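Local coordinates for cellulosomal scaffoldin adaptor protein B (Acetivibrio cellulolyticus, PDB 4U3S) that serves, through this third type II cohesin domain of an adaptor scaffoldin, probably as a docking module that binds a dockerin partner during cellulosome assembly, at residues A[7-12]-A[18-23]; A[33-38]-A[67-72]; A[50-55]-A[62-67]; A[87-92]-A[116-121]. One frame throughout, in Å; residues are numbered along the deposited sequence. Where two conformers were deposited one is given.

Interaction 1: A[7-12]-A[18-23]; sequences MNFDKN and QIIKAT
N8 and T23 pair through both of their peptide groups, the two nearly straight hydrogen bonds of an antiparallel hydrogen-bonded pair: T23 N donates to N8 O at 2.8 Å and N8 N to T23 O. Two residues on, D10 N binds K21 O, lying in the plane of that carbonyl. The return bond is not made by main chain. D10 has left the strand, and its carboxylate stands in for a peptide oxygen, with OD1 accepting from K21 N at 2.9 Å (N-H...O 170°) and met from above the carboxylate plane. The first torsion that allows this, 61°, sets CG between the backbone N and the carbonyl carbon and folds the short acid back against the neighbouring strand. An aspartate suits the place, being just long enough to continue the ladder where the chain turns away.

These are the facing strands of the β-hairpin 4-9/19-27, at one side of the cohesin β-sandwich, where A22 and I20 also bond through their backbones to strand 111-120.

Apolar contacts gather on the face that carries F9 and A22, a non-hydrogen-bonded pair. The ring of F9 presents its edge to the small A22, CD1 lying 3.8 Å from A22 CB, while F9 CB meets I20 CG2 at 3.9 Å; P162 and I165 also touch the F9 side chain.

The lysines add looser packing by their aliphatic stems. K21 CG lies 3.5 Å from D10 OD2, yet K21 NZ stays 5.4 Å away, so any attraction is long-range. The extended K11 brings CD to 3.3 Å from Q18 NE2.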
loop_
_atom_site.group_PDB
_atom_site.type_symbol
_atom_site.label_atom_id
_atom_site.label_comp_id
_atom_site.label_asym_id
_atom_site.label_seq_id
_atom_site.Cartn_x
_atom_site.Cartn_y
_atom_site.Cartn_z
ATOM N N MET A 7 17.793 -9.143 7.751
ATOM C CA MET A 7 17.029 -10.109 8.568
ATOM C C MET A 7 17.998 -11.050 9.281
ATOM O O MET A 7 18.980 -11.517 8.696
ATOM C CB MET A 7 16.095 -10.942 7.697
ATOM C CG MET A 7 14.772 -10.321 7.393
ATOM S SD MET A 7 13.711 -11.439 6.436
ATOM C CE MET A 7 14.399 -11.265 4.776
ATOM N N ASN A 8 17.704 -11.319 10.542
ATOM C CA ASN A 8 18.454 -12.274 11.355
ATOM C C ASN A 8 17.481 -13.337 11.815
ATOM O O ASN A 8 16.387 -13.005 12.270
ATOM C CB ASN A 8 19.037 -11.574 12.588
ATOM C CG ASN A 8 19.943 -10.415 12.223
ATOM O OD1 ASN A 8 19.815 -9.309 12.760
ATOM N ND2 ASN A 8 20.829 -10.649 11.280
ATOM N N PHE A 9 17.902 -14.599 11.708
ATOM C CA PHE A 9 17.132 -15.723 12.215
ATOM C C PHE A 9 17.642 -16.104 13.598
ATOM O O PHE A 9 18.841 -16.126 13.819
ATOM C CB PHE A 9 17.285 -16.948 11.306
ATOM C CG PHE A 9 16.946 -16.699 9.854
ATOM C CD1 PHE A 9 15.778 -16.066 9.499
ATOM C CD2 PHE A 9 17.793 -17.152 8.844
ATOM C CE1 PHE A 9 15.448 -15.860 8.162
ATOM C CE2 PHE A 9 17.484 -16.941 7.510
ATOM C CZ PHE A 9 16.306 -16.295 7.166
ATOM N N ASP A 10 16.749 -16.438 14.525
ATOM C CA ASP A 10 17.196 -16.953 15.833
ATOM C C ASP A 10 17.851 -18.321 15.677
ATOM O O ASP A 10 18.700 -18.712 16.498
ATOM C CB ASP A 10 16.081 -16.992 16.895
ATOM C CG ASP A 10 14.896 -17.886 16.518
ATOM O OD1 ASP A 10 14.799 -18.342 15.363
ATOM O OD2 ASP A 10 14.039 -18.112 17.403
ATOM N N LYS A 11 17.453 -19.044 14.635
ATOM C CA LYS A 11 18.001 -20.367 14.326
ATOM C C LYS A 11 18.091 -20.510 12.821
ATOM O O LYS A 11 17.167 -20.115 12.107
ATOM C CB LYS A 11 17.080 -21.464 14.861
ATOM C CG LYS A 11 16.701 -21.324 16.326
ATOM C CD LYS A 11 15.625 -22.325 16.709
ATOM C CE LYS A 11 14.963 -21.973 18.035
ATOM N NZ LYS A 11 13.601 -22.582 18.164
ATOM N N ASN A 12 19.160 -21.107 12.322
ATOM C CA ASN A 12 19.299 -21.275 10.871
ATOM C C ASN A 12 19.163 -22.727 10.443
ATOM O O ASN A 12 19.435 -23.082 9.294
ATOM C CB ASN A 12 20.624 -20.678 10.379
ATOM C CG ASN A 12 21.832 -21.450 10.868
ATOM O OD1 ASN A 12 21.786 -22.107 11.912
ATOM N ND2 ASN A 12 22.921 -21.389 10.112
ATOM N N GLN A 18 9.166 -27.104 13.659
ATOM C CA GLN A 18 9.860 -26.101 14.461
ATOM C C GLN A 18 9.731 -24.693 13.851
ATOM O O GLN A 18 9.751 -24.554 12.637
ATOM C CB GLN A 18 11.318 -26.485 14.537
ATOM C CG GLN A 18 12.144 -25.615 15.449
ATOM C CD GLN A 18 13.553 -26.147 15.586
ATOM O OE1 GLN A 18 13.836 -27.290 15.209
ATOM N NE2 GLN A 18 14.447 -25.321 16.124
ATOM N N ILE A 19 9.628 -23.668 14.702
ATOM C CA ILE A 19 9.484 -22.271 14.261
ATOM C C ILE A 19 10.835 -21.527 14.308
ATOM O O ILE A 19 11.546 -21.536 15.333
ATOM C CB ILE A 19 8.436 -21.526 15.119
ATOM C CG1 ILE A 19 7.080 -22.245 15.023
ATOM C CG2 ILE A 19 8.312 -20.052 14.701
ATOM C CD1 ILE A 19 5.971 -21.645 15.874
ATOM N N ILE A 20 11.174 -20.916 13.175
ATOM C CA ILE A 20 12.292 -20.001 13.030
ATOM C C ILE A 20 11.744 -18.577 13.087
ATOM O O ILE A 20 10.758 -18.271 12.414
ATOM C CB ILE A 20 12.953 -20.176 11.652
ATOM C CG1 ILE A 20 13.498 -21.594 11.506
ATOM C CG2 ILE A 20 14.049 -19.148 11.442
ATOM C CD1 ILE A 20 13.808 -21.925 10.064
ATOM N N LYS A 21 12.369 -17.720 13.881
ATOM C CA LYS A 21 11.947 -16.335 14.020
ATOM C C LYS A 21 12.872 -15.487 13.169
ATOM O O LYS A 21 14.071 -15.449 13.417
ATOM C CB LYS A 21 12.004 -15.877 15.479
ATOM C CG LYS A 21 11.038 -16.586 16.422
ATOM C CD LYS A 21 11.082 -15.949 17.815
ATOM C CE LYS A 21 10.397 -16.792 18.875
ATOM N NZ LYS A 21 9.763 -15.922 19.907
ATOM N N ALA A 22 12.300 -14.812 12.181
ATOM C CA ALA A 22 13.044 -13.892 11.330
ATOM C C ALA A 22 12.818 -12.476 11.814
ATOM O O ALA A 22 11.710 -11.972 11.809
ATOM C CB ALA A 22 12.619 -14.045 9.883
ATOM N N THR A 23 13.867 -11.833 12.270
ATOM C CA THR A 23 13.761 -10.459 12.729
ATOM C C THR A 23 14.320 -9.492 11.688
ATOM O O THR A 23 15.484 -9.608 11.267
ATOM C CB THR A 23 14.510 -10.236 14.052
ATOM O OG1 THR A 23 13.891 -11.005 15.090
ATOM C CG2 THR A 23 14.448 -8.770 14.437
#

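Interaction 2: A[33-38]-A[67-72]; sequences SGYQVN and ELLVNE
L69 reaches from the loop 67-72 to the edge of the Y35 ring on strand 32-40, a buried contact in the core of the cohesin β-sandwich. The leucine CD1 methyl sits near the ring plane, 3.8 Å from Y35 CD1 and 4.1 Å from Y35 CE1, so it meets the rim of the aromatic group. The two side chains run at a slant to one another.

Y35 is placed for this by a first torsion of 75°, which sets CG between the backbone N and the carbonyl carbon, and by a second near -89°, which turns the ring about perpendicular to the CA-CB-CG plane. The large ring also meets V113 and A114 of strand 111-120 and P63, so a tyrosine here spans the space from its own strand to the other sheet.

L69 forks between side chain and main chain. While CD1 serves the ring, CD2 lies over the peptide that joins S33 to G34, 3.6 Å from S33 O and 4.1 Å from G34 N. A branched leucine suits the position because its fork lets one methyl meet the Y35 ring and the other the S33-G34 peptide.

The loop conformation that aims L69 inward has a positive phi of 68°, and its peptide groups are tied down on both sides: the amide to E108 and the carbonyl to R93. S33, whose hydroxyl bonds to the N147 carbonyl, directs its side chain away from the loop. Within the contact, S33 C also lies close to the same leucine methyl, 3.8 Å from L69 CD2.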
loop_
_atom_site.group_PDB
_atom_site.type_symbol
_atom_site.label_atom_id
_atom_site.label_comp_id
_atom_site.label_asym_id
_atom_site.label_seq_id
_atom_site.Cartn_x
_atom_site.Cartn_y
_atom_site.Cartn_z
ATOM N N SER A 33 11.248 6.609 10.505
ATOM C CA SER A 33 9.840 6.738 10.910
ATOM C C SER A 33 8.966 5.599 10.450
ATOM O O SER A 33 7.794 5.548 10.837
ATOM C CB SER A 33 9.228 8.022 10.374
ATOM O OG SER A 33 9.026 7.956 8.946
ATOM N N GLY A 34 9.495 4.695 9.624
ATOM C CA GLY A 34 8.659 3.606 9.106
ATOM C C GLY A 34 9.320 2.777 8.043
ATOM O O GLY A 34 10.246 3.237 7.384
ATOM N N TYR A 35 8.838 1.551 7.884
ATOM C CA TYR A 35 9.359 0.654 6.871
ATOM C C TYR A 35 8.187 0.009 6.122
ATOM O O TYR A 35 7.104 -0.184 6.684
ATOM C CB TYR A 35 10.247 -0.479 7.501
ATOM C CG TYR A 35 9.426 -1.547 8.184
ATOM C CD1 TYR A 35 9.085 -1.425 9.519
ATOM C CD2 TYR A 35 8.891 -2.623 7.465
ATOM C CE1 TYR A 35 8.260 -2.351 10.122
ATOM C CE2 TYR A 35 8.041 -3.534 8.053
ATOM C CZ TYR A 35 7.739 -3.406 9.386
ATOM O OH TYR A 35 6.879 -4.315 9.954
ATOM N N GLN A 36 8.479 -0.429 4.913
ATOM C CA GLN A 36 7.623 -1.421 4.228
ATOM C C GLN A 36 8.597 -2.376 3.569
ATOM O O GLN A 36 9.504 -1.932 2.875
ATOM C CB GLN A 36 6.689 -0.771 3.207
ATOM C CG GLN A 36 5.940 -1.794 2.363
ATOM C CD GLN A 36 4.905 -1.193 1.421
ATOM O OE1 GLN A 36 4.900 0.018 1.165
ATOM N NE2 GLN A 36 4.057 -2.034 0.872
ATOM N N VAL A 37 8.439 -3.667 3.786
ATOM C CA VAL A 37 9.300 -4.654 3.149
ATOM C C VAL A 37 8.506 -5.774 2.526
ATOM O O VAL A 37 7.425 -6.150 3.014
ATOM C CB VAL A 37 10.386 -5.256 4.102
ATOM C CG1 VAL A 37 11.378 -4.212 4.540
ATOM C CG2 VAL A 37 9.791 -5.966 5.307
ATOM N N ASN A 38 9.058 -6.307 1.440
ATOM C CA ASN A 38 8.481 -7.400 0.703
ATOM C C ASN A 38 9.444 -8.583 0.786
ATOM O O ASN A 38 10.613 -8.476 0.437
ATOM C CB ASN A 38 8.276 -6.956 -0.741
ATOM C CG ASN A 38 7.367 -7.879 -1.507
ATOM O OD1 ASN A 38 6.135 -7.832 -1.331
ATOM N ND2 ASN A 38 7.965 -8.742 -2.356
ATOM N N GLU A 67 11.703 -3.457 18.582
ATOM C CA GLU A 67 11.966 -2.430 19.596
ATOM C C GLU A 67 11.647 -1.009 19.104
ATOM O O GLU A 67 11.389 -0.111 19.915
ATOM C CB GLU A 67 13.392 -2.522 20.132
ATOM C CG GLU A 67 14.500 -2.201 19.188
ATOM C CD GLU A 67 15.798 -2.864 19.626
ATOM O OE1 GLU A 67 16.144 -2.789 20.831
ATOM O OE2 GLU A 67 16.453 -3.490 18.786
ATOM N N LEU A 68 11.682 -0.801 17.792
ATOM C CA LEU A 68 11.327 0.499 17.221
ATOM C C LEU A 68 9.856 0.559 16.793
ATOM O O LEU A 68 9.213 -0.461 16.613
ATOM C CB LEU A 68 12.230 0.808 16.037
ATOM C CG LEU A 68 13.734 0.682 16.261
ATOM C CD1 LEU A 68 14.422 1.206 15.012
ATOM C CD2 LEU A 68 14.235 1.352 17.534
ATOM N N LEU A 69 9.346 1.777 16.636
ATOM C CA LEU A 69 7.976 2.054 16.160
ATOM C C LEU A 69 6.905 1.636 17.157
ATOM O O LEU A 69 5.780 1.340 16.754
ATOM C CB LEU A 69 7.709 1.458 14.774
ATOM C CG LEU A 69 8.736 1.765 13.696
ATOM C CD1 LEU A 69 8.488 1.016 12.394
ATOM C CD2 LEU A 69 8.855 3.268 13.397
ATOM N N VAL A 70 7.238 1.653 18.437
ATOM C CA VAL A 70 6.263 1.266 19.467
ATOM C C VAL A 70 5.890 2.407 20.417
ATOM O O VAL A 70 5.141 2.207 21.376
ATOM C CB VAL A 70 6.718 -0.004 20.217
ATOM C CG1 VAL A 70 6.706 -1.190 19.250
ATOM C CG2 VAL A 70 8.066 0.187 20.890
ATOM N N ASN A 71 6.383 3.615 20.150
ATOM C CA ASN A 71 5.998 4.778 20.959
ATOM C C ASN A 71 4.599 5.255 20.596
ATOM O O ASN A 71 4.369 5.855 19.512
ATOM C CB ASN A 71 7.020 5.893 20.781
ATOM C CG ASN A 71 6.888 6.982 21.812
ATOM O OD1 ASN A 71 5.779 7.373 22.178
ATOM N ND2 ASN A 71 8.024 7.519 22.255
ATOM N N GLU A 72 3.634 4.958 21.473
ATOM C CA GLU A 72 2.233 5.177 21.147
ATOM C C GLU A 72 1.884 6.665 20.939
ATOM O O GLU A 72 0.928 6.983 20.229
ATOM C CB GLU A 72 1.341 4.566 22.227
ATOM C CG GLU A 72 1.423 3.030 22.273
ATOM C CD GLU A 72 0.757 2.317 21.111
ATOM O OE1 GLU A 72 0.035 2.960 20.334
ATOM O OE2 GLU A 72 0.892 1.061 21.032
#

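Interaction 3: A[50-55]-A[62-67]; sequences NPKTGV and LPTSGE
An Asx turn with its longer Asx motif shapes the loop that follows strand 46-49 of the cohesin β-sandwich, and this loop packs against T64 on the short strand 64-65. N50 holds its own turn: OD1 accepts from K52 N at 2.8 Å and from T53 N at 3.0 Å, the two donors arriving from opposite faces of the amide plane. With CG anti to the backbone N (chi1 178°), the amide folds over the turn while ND2 is left on the side of T64. Asparagine suits the spot because one end of its amide accepts and the other donates.

Both branches of T64 touch the loop. T64 OG1 sits off the CG-CD side of the P51 ring, 3.3 Å from P51 CD, the proline and threonine sliding past each other in opposite directions. In the conformer of K52 described, one of two, T64 CG2 lies 3.6 Å from K52 CE. Both P51 and T64 also rest on V115.

Polar links between the segments run through water. In that same conformer one water joins K52 NZ to S65 O, accepting from the lysine and donating to the carbonyl. The other accepts a hydrogen bond from N50 ND2 at 3.2 Å and lies 2.7 Å from T64 OG1.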
loop_
_atom_site.group_PDB
_atom_site.type_symbol
_atom_site.label_atom_id
_atom_site.label_comp_id
_atom_site.label_asym_id
_atom_site.label_seq_id
_atom_site.Cartn_x
_atom_site.Cartn_y
_atom_site.Cartn_z
ATOM N N ASN A 50 2.785 -16.496 13.151
ATOM C CA ASN A 50 3.130 -15.511 14.164
ATOM C C ASN A 50 4.238 -16.119 15.011
ATOM O O ASN A 50 4.084 -17.230 15.491
ATOM C CB ASN A 50 1.900 -15.160 15.008
ATOM C CG ASN A 50 2.216 -14.189 16.108
ATOM O OD1 ASN A 50 2.960 -14.494 17.010
ATOM N ND2 ASN A 50 1.625 -13.008 16.047
ATOM N N PRO A 51 5.342 -15.390 15.195
ATOM C CA PRO A 51 6.526 -15.975 15.832
ATOM C C PRO A 51 6.307 -16.232 17.332
ATOM O O PRO A 51 6.949 -17.123 17.896
ATOM C CB PRO A 51 7.614 -14.931 15.559
ATOM C CG PRO A 51 6.875 -13.645 15.451
ATOM C CD PRO A 51 5.599 -14.004 14.739
ATOM N N LYS A 52 5.387 -15.492 17.957
ATOM C CA LYS A 52 5.078 -15.673 19.385
ATOM C C LYS A 52 4.065 -16.761 19.688
ATOM O O LYS A 52 4.220 -17.503 20.638
ATOM C CB LYS A 52 4.567 -14.366 19.969
ATOM C CG LYS A 52 5.635 -13.294 19.968
ATOM C CD LYS A 52 5.054 -11.977 20.414
ATOM C CE LYS A 52 6.161 -11.037 20.851
ATOM N NZ LYS A 52 5.748 -9.639 21.037
ATOM N N THR A 53 3.018 -16.845 18.880
ATOM C CA THR A 53 1.943 -17.779 19.144
ATOM C C THR A 53 1.923 -19.025 18.258
ATOM O O THR A 53 1.236 -19.987 18.597
ATOM C CB THR A 53 0.590 -17.088 18.960
ATOM O OG1 THR A 53 0.414 -16.716 17.594
ATOM C CG2 THR A 53 0.466 -15.833 19.817
ATOM N N GLY A 54 2.602 -18.977 17.121
ATOM C CA GLY A 54 2.566 -20.042 16.114
ATOM C C GLY A 54 1.310 -20.076 15.240
ATOM O O GLY A 54 1.169 -20.981 14.439
ATOM N N VAL A 55 0.384 -19.126 15.418
ATOM C CA VAL A 55 -0.839 -19.060 14.601
ATOM C C VAL A 55 -0.434 -18.737 13.153
ATOM O O VAL A 55 0.273 -17.754 12.893
ATOM C CB VAL A 55 -1.852 -18.005 15.125
ATOM C CG1 VAL A 55 -3.032 -17.859 14.167
ATOM C CG2 VAL A 55 -2.382 -18.366 16.501
ATOM N N LEU A 62 -0.732 -9.583 10.836
ATOM C CA LEU A 62 0.161 -8.467 11.098
ATOM C C LEU A 62 1.501 -8.893 11.669
ATOM O O LEU A 62 1.585 -9.864 12.415
ATOM C CB LEU A 62 -0.538 -7.441 11.986
ATOM C CG LEU A 62 -1.824 -6.901 11.357
ATOM C CD1 LEU A 62 -2.652 -6.135 12.373
ATOM C CD2 LEU A 62 -1.512 -6.001 10.175
ATOM N N PRO A 63 2.561 -8.143 11.323
ATOM C CA PRO A 63 3.885 -8.472 11.856
ATOM C C PRO A 63 3.960 -8.234 13.362
ATOM O O PRO A 63 3.261 -7.375 13.912
ATOM C CB PRO A 63 4.808 -7.478 11.145
ATOM C CG PRO A 63 3.944 -6.370 10.718
ATOM C CD PRO A 63 2.591 -6.958 10.451
ATOM N N THR A 64 4.831 -8.993 14.009
ATOM C CA THR A 64 5.134 -8.797 15.404
ATOM C C THR A 64 6.079 -7.604 15.519
ATOM O O THR A 64 7.008 -7.466 14.718
ATOM C CB THR A 64 5.718 -10.097 15.971
ATOM O OG1 THR A 64 4.692 -11.093 15.904
ATOM C CG2 THR A 64 6.203 -9.910 17.410
ATOM N N SER A 65 5.817 -6.728 16.491
ATOM C CA SER A 65 6.622 -5.534 16.669
ATOM C C SER A 65 8.010 -5.817 17.212
ATOM O O SER A 65 8.251 -6.790 17.928
ATOM C CB SER A 65 5.914 -4.542 17.579
ATOM O OG SER A 65 4.694 -4.118 16.994
ATOM N N GLY A 66 8.944 -4.989 16.751
ATOM C CA GLY A 66 10.316 -4.955 17.270
ATOM C C GLY A 66 10.469 -3.897 18.348
ATOM O O GLY A 66 9.487 -3.469 18.944
ATOM N N GLU A 67 11.703 -3.457 18.582
ATOM C CA GLU A 67 11.966 -2.430 19.596
ATOM C C GLU A 67 11.647 -1.009 19.104
ATOM O O GLU A 67 11.389 -0.111 19.915
ATOM C CB GLU A 67 13.392 -2.522 20.132
ATOM C CG GLU A 67 14.500 -2.201 19.188
ATOM C CD GLU A 67 15.798 -2.864 19.626
ATOM O OE1 GLU A 67 16.144 -2.789 20.831
ATOM O OE2 GLU A 67 16.453 -3.490 18.786
HETATM O O HOH W 1 2.665 -10.513 17.668
HETATM O O HOH W 2 6.322 -7.285 19.961
#

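Interaction 4: A[87-92]-A[116-121]; sequences GILNLS and VGFKAL
Strands 88-92 and 116-120 run nearly antiparallel, at 162°, yet their axes stay 11.0 Å apart at closest, too far for backbone bonding. They belong to the two facing sheets of the cohesin β-sandwich and meet through side chains alone, L91 and V116 having the nearest CA atoms at 9.4 Å. L89 and L91 leave the first strand on one face, two residues apart, and enter the interior; V116 and F118 answer from the second strand with the same spacing. The intervening N90 and S92 lie on the other face of the strand, where N90 bonds to Q36 and N38, S92 bonds to the carbonyl of Y35, and both are packed by another protein chain.

L89 and F118 approach from opposite directions. The leucine sends its CD1 methyl obliquely at the far end of the ring, 4.0 Å from F118 CZ, and its other near neighbour across the gap is V116 CG2, at 4.4 Å. The ring of F118 also meets that of Y41, the planes inclined at about 55°, and its side chain touches A22 in the adjoining strand. A phenylalanine can extend its ring from the strand far enough to meet the L89 methyl, Y41 and A22 together.

L91 and V116 slant past each other. A first torsion of -54° puts V116 CG1 anti to the carbonyl carbon and directs it at the leucine fork. There it makes a contact tighter than usual for two carbons, V116 CG1 standing 3.5 Å from L91 CD1 and 4.2 Å from L91 CD2.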
loop_
_atom_site.group_PDB
_atom_site.type_symbol
_atom_site.label_atom_id
_atom_site.label_comp_id
_atom_site.label_asym_id
_atom_site.label_seq_id
_atom_site.Cartn_x
_atom_site.Cartn_y
_atom_site.Cartn_z
ATOM N N GLY A 87 4.141 -17.489 -1.596
ATOM C CA GLY A 87 5.253 -17.236 -0.690
ATOM C C GLY A 87 5.725 -15.801 -0.671
ATOM O O GLY A 87 6.935 -15.541 -0.730
ATOM N N ILE A 88 4.786 -14.856 -0.617
ATOM C CA ILE A 88 5.139 -13.434 -0.516
ATOM C C ILE A 88 4.510 -12.853 0.738
ATOM O O ILE A 88 3.295 -12.992 0.925
ATOM C CB ILE A 88 4.682 -12.603 -1.729
ATOM C CG1 ILE A 88 5.489 -13.007 -2.953
ATOM C CG2 ILE A 88 4.913 -11.101 -1.474
ATOM C CD1 ILE A 88 4.827 -12.700 -4.268
ATOM N N LEU A 89 5.341 -12.248 1.593
ATOM C CA LEU A 89 4.858 -11.393 2.681
ATOM C C LEU A 89 5.171 -9.937 2.364
ATOM O O LEU A 89 6.230 -9.608 1.788
ATOM C CB LEU A 89 5.520 -11.737 4.003
ATOM C CG LEU A 89 5.488 -13.200 4.426
ATOM C CD1 LEU A 89 6.178 -13.362 5.769
ATOM C CD2 LEU A 89 4.052 -13.720 4.425
ATOM N N ASN A 90 4.223 -9.073 2.714
ATOM C CA ASN A 90 4.450 -7.659 2.661
ATOM C C ASN A 90 3.995 -7.022 3.963
ATOM O O ASN A 90 2.825 -7.112 4.334
ATOM C CB ASN A 90 3.728 -7.064 1.475
ATOM C CG ASN A 90 4.217 -5.684 1.182
ATOM O OD1 ASN A 90 3.820 -4.727 1.832
ATOM N ND2 ASN A 90 5.093 -5.569 0.212
ATOM N N LEU A 91 4.949 -6.418 4.652
ATOM C CA LEU A 91 4.794 -5.951 6.029
ATOM C C LEU A 91 5.124 -4.481 6.070
ATOM O O LEU A 91 6.042 -4.038 5.400
ATOM C CB LEU A 91 5.844 -6.668 6.894
ATOM C CG LEU A 91 6.092 -8.162 6.710
ATOM C CD1 LEU A 91 7.337 -8.587 7.447
ATOM C CD2 LEU A 91 4.880 -8.833 7.316
ATOM N N SER A 92 4.410 -3.701 6.860
ATOM C CA SER A 92 4.722 -2.302 7.010
ATOM C C SER A 92 4.336 -1.809 8.410
ATOM O O SER A 92 3.356 -2.294 8.990
ATOM C CB SER A 92 3.943 -1.486 5.986
ATOM O OG SER A 92 4.334 -0.124 6.140
ATOM N N VAL A 116 8.771 -12.039 12.075
ATOM C CA VAL A 116 7.867 -12.986 11.435
ATOM C C VAL A 116 8.356 -14.386 11.760
ATOM O O VAL A 116 9.525 -14.619 12.012
ATOM C CB VAL A 116 7.693 -12.741 9.900
ATOM C CG1 VAL A 116 7.277 -11.294 9.654
ATOM C CG2 VAL A 116 8.946 -13.003 9.121
ATOM N N GLY A 117 7.438 -15.327 11.814
ATOM C CA GLY A 117 7.753 -16.702 12.154
ATOM C C GLY A 117 7.686 -17.559 10.904
ATOM O O GLY A 117 6.884 -17.304 10.015
ATOM N N PHE A 118 8.549 -18.566 10.816
ATOM C CA PHE A 118 8.474 -19.563 9.751
ATOM C C PHE A 118 8.545 -20.978 10.346
ATOM O O PHE A 118 9.533 -21.346 11.004
ATOM C CB PHE A 118 9.601 -19.377 8.751
ATOM C CG PHE A 118 9.462 -18.139 7.899
ATOM C CD1 PHE A 118 8.489 -18.066 6.905
ATOM C CD2 PHE A 118 10.302 -17.048 8.079
ATOM C CE1 PHE A 118 8.363 -16.931 6.109
ATOM C CE2 PHE A 118 10.167 -15.921 7.303
ATOM C CZ PHE A 118 9.215 -15.868 6.297
ATOM N N LYS A 119 7.504 -21.769 10.126
ATOM C CA LYS A 119 7.496 -23.156 10.577
ATOM C C LYS A 119 7.921 -24.025 9.416
ATOM O O LYS A 119 7.427 -23.879 8.300
ATOM C CB LYS A 119 6.116 -23.567 11.071
ATOM C CG LYS A 119 6.075 -25.017 11.490
ATOM C CD LYS A 119 4.669 -25.510 11.715
ATOM C CE LYS A 119 4.142 -25.083 13.065
ATOM N NZ LYS A 119 2.944 -25.894 13.388
ATOM N N ALA A 120 8.873 -24.910 9.664
ATOM C CA ALA A 120 9.359 -25.802 8.625
ATOM C C ALA A 120 8.332 -26.873 8.269
ATOM O O ALA A 120 7.793 -27.550 9.143
ATOM C CB ALA A 120 10.674 -26.437 9.047
ATOM N N LEU A 121 8.041 -26.986 6.979
ATOM C CA LEU A 121 7.161 -28.026 6.447
ATOM C C LEU A 121 8.000 -29.161 5.918
ATOM O O LEU A 121 7.597 -30.311 6.001
ATOM C CB LEU A 121 6.314 -27.480 5.297
ATOM C CG LEU A 121 5.491 -26.237 5.640
ATOM C CD1 LEU A 121 4.781 -25.717 4.399
ATOM C CD2 LEU A 121 4.497 -26.547 6.754
#

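In the fold
All four contacts fall within one cohesin β-sandwich. Along the chain, interaction 1 closes first; interaction 2 then brackets interaction 3, the two sharing E67; interaction 4 follows. Interactions 1, 3 and 4 all reach the mixed sheet containing strand 111-120, with centres about 10 to 12 Å apart. Interaction 1 is bonded straight to that strand, while P51 of interaction 3 packs beside V116 and G117. Interactions 2 and 4 share the other sheet through neighbouring strands 32-40 and 88-95, their centres about 17 Å apart on opposite sides of the chain's centre. Interaction 4 thus joins the sheets, and another protein chain in the assembly packs on the 32-40/88-95 sheet, consistent with a docking face.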